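Local coordinates for protein DNA-3-methyladenine glycosidase II, putative (Deinococcus radiodurans, PDB 2YG9) that is a putative DNA repair protein of the helix-hairpin-helix (HhH-GPD) superfamily, at residues L23-D28 against A166-D171. Sequence-based numbering, arbitrary orientation.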
loop_
_atom_site.group_PDB
_atom_site.type_symbol
_atom_site.label_atom_id
_atom_site.label_comp_id
_atom_site.label_asym_id
_atom_site.label_seq_id
_atom_site.Cartn_x
_atom_site.Cartn_y
_atom_site.Cartn_z
ATOM N N LEU A 23 14.031 -6.260 0.836
ATOM C CA LEU A 23 14.767 -5.020 0.607
ATOM C C LEU A 23 14.342 -3.971 1.629
ATOM O O LEU A 23 13.118 -3.770 1.860
ATOM C CB LEU A 23 14.530 -4.530 -0.827
ATOM C CG LEU A 23 15.011 -5.455 -1.956
ATOM C CD1 LEU A 23 14.338 -5.149 -3.291
ATOM C CD2 LEU A 23 16.526 -5.390 -2.106
ATOM N N PRO A 24 15.329 -3.289 2.268
ATOM C CA PRO A 24 14.955 -2.286 3.246
ATOM C C PRO A 24 14.292 -1.040 2.632
ATOM O O PRO A 24 14.559 -0.696 1.482
ATOM C CB PRO A 24 16.287 -1.917 3.902
ATOM C CG PRO A 24 17.299 -2.195 2.881
ATOM C CD PRO A 24 16.788 -3.417 2.164
ATOM N N PRO A 25 13.449 -0.356 3.406
ATOM C CA PRO A 25 12.917 0.925 2.935
ATOM C C PRO A 25 14.027 1.900 2.585
ATOM O O PRO A 25 15.094 1.936 3.258
ATOM C CB PRO A 25 12.146 1.461 4.147
ATOM C CG PRO A 25 11.819 0.224 4.961
ATOM C CD PRO A 25 12.945 -0.715 4.746
ATOM N N LEU A 26 13.792 2.674 1.539
ATOM C CA LEU A 26 14.697 3.735 1.175
ATOM C C LEU A 26 14.693 4.782 2.288
ATOM O O LEU A 26 13.656 5.056 2.912
ATOM C CB LEU A 26 14.307 4.385 -0.178
ATOM C CG LEU A 26 14.073 3.486 -1.383
ATOM C CD1 LEU A 26 13.775 4.323 -2.683
ATOM C CD2 LEU A 26 15.250 2.573 -1.612
ATOM N N THR A 27 15.854 5.383 2.514
ATOM C CA THR A 27 15.972 6.457 3.473
ATOM C C THR A 27 16.128 7.808 2.751
ATOM O O THR A 27 15.931 8.860 3.341
ATOM C CB THR A 27 17.141 6.197 4.484
ATOM O OG1 THR A 27 18.359 6.043 3.761
ATOM C CG2 THR A 27 16.899 4.921 5.274
ATOM N N ASP A 28 16.481 7.726 1.471
ATOM C CA ASP A 28 16.499 8.871 0.568
ATOM C C ASP A 28 16.276 8.312 -0.844
ATOM O O ASP A 28 16.496 7.131 -1.083
ATOM C CB ASP A 28 17.834 9.632 0.661
ATOM C CG ASP A 28 18.971 8.912 -0.039
ATOM O OD1 ASP A 28 19.127 9.090 -1.267
ATOM O OD2 ASP A 28 19.721 8.183 0.642
ATOM N N ALA A 166 2.503 1.217 3.795
ATOM C CA ALA A 166 2.620 1.086 5.280
ATOM C C ALA A 166 4.015 0.622 5.670
ATOM O O ALA A 166 4.693 1.227 6.531
ATOM C CB ALA A 166 1.555 0.131 5.862
ATOM N N LEU A 167 4.473 -0.424 5.012
ATOM C CA LEU A 167 5.736 -1.037 5.349
ATOM C C LEU A 167 6.890 -0.346 4.610
ATOM O O LEU A 167 8.042 -0.625 4.916
ATOM C CB LEU A 167 5.707 -2.541 5.047
ATOM C CG LEU A 167 4.567 -3.342 5.699
ATOM C CD1 LEU A 167 4.751 -4.837 5.548
ATOM C CD2 LEU A 167 4.343 -2.915 7.163
ATOM N N ALA A 168 6.570 0.569 3.683
ATOM C CA ALA A 168 7.598 1.276 2.855
ATOM C C ALA A 168 8.591 0.357 2.146
ATOM O O ALA A 168 9.776 0.680 1.942
ATOM C CB ALA A 168 8.325 2.337 3.695
ATOM N N ARG A 169 8.100 -0.782 1.690
ATOM C CA ARG A 169 8.941 -1.646 0.897
ATOM C C ARG A 169 9.213 -1.021 -0.459
ATOM O O ARG A 169 8.314 -0.425 -1.037
ATOM C CB ARG A 169 8.316 -2.989 0.759
ATOM C CG ARG A 169 8.053 -3.592 2.081
ATOM C CD ARG A 169 8.430 -4.961 2.098
ATOM N NE ARG A 169 8.345 -5.559 3.443
ATOM C CZ ARG A 169 8.424 -6.875 3.655
ATOM N NH1 ARG A 169 8.507 -7.704 2.620
ATOM N NH2 ARG A 169 8.361 -7.362 4.885
ATOM N N PRO A 170 10.473 -1.103 -0.934
ATOM C CA PRO A 170 10.912 -0.361 -2.129
ATOM C C PRO A 170 10.664 -0.964 -3.517
ATOM O O PRO A 170 10.887 -0.276 -4.531
ATOM C CB PRO A 170 12.404 -0.274 -1.907
ATOM C CG PRO A 170 12.728 -1.604 -1.321
ATOM C CD PRO A 170 11.604 -1.855 -0.346
ATOM N N ASP A 171 10.211 -2.207 -3.623
ATOM C CA ASP A 171 10.250 -2.867 -4.893
ATOM C C ASP A 171 8.919 -3.545 -5.274
ATOM O O ASP A 171 8.877 -4.722 -5.670
ATOM C CB ASP A 171 11.424 -3.860 -4.944
ATOM C CG ASP A 171 11.731 -4.287 -6.347
ATOM O OD1 ASP A 171 11.462 -3.510 -7.298
ATOM O OD2 ASP A 171 12.211 -5.406 -6.529
HETATM O O HOH W 1 10.957 2.442 0.472
#
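L23 and L26 both carry CG opposite the carbonyl carbon, at chi1 -62° and -51°; this turns the end of L23 to D171 and that of L26 to the P170 ring. L23 CB presses on P170 CG at 3.5 Å, tighter than usual for two carbons, while L26 CD2 sits 4.0 Å from P170 CB, the neighbouring corner of the ring. The ring also lies against backbone oxygens: L23 O is 3.3 Å from P170 CD, and P24 O approaches P170 CG at 3.5 Å. Farther out, L23 CD1 rests on D171 CB at 3.6 Å; the carboxylate of D171 is engaged by R204 in a salt bridge.

P25 CB meets A168 CB at 3.9 Å, where A168, of positive phi, lies just past a helix end. P25 CA makes a CH···O contact with A168 O (3.3 Å, 124° at the hydrogen), and the same oxygen accepts from a water, 2.6 Å away, that takes the L26 N-H. No direct hydrogen bond joins the segments. Thus the N-terminal loop leading into helix 30-36 lies over the HhH-GPD family region, crossing the loop that joins helix 156-166 to helix 178-187, in a chain without strands.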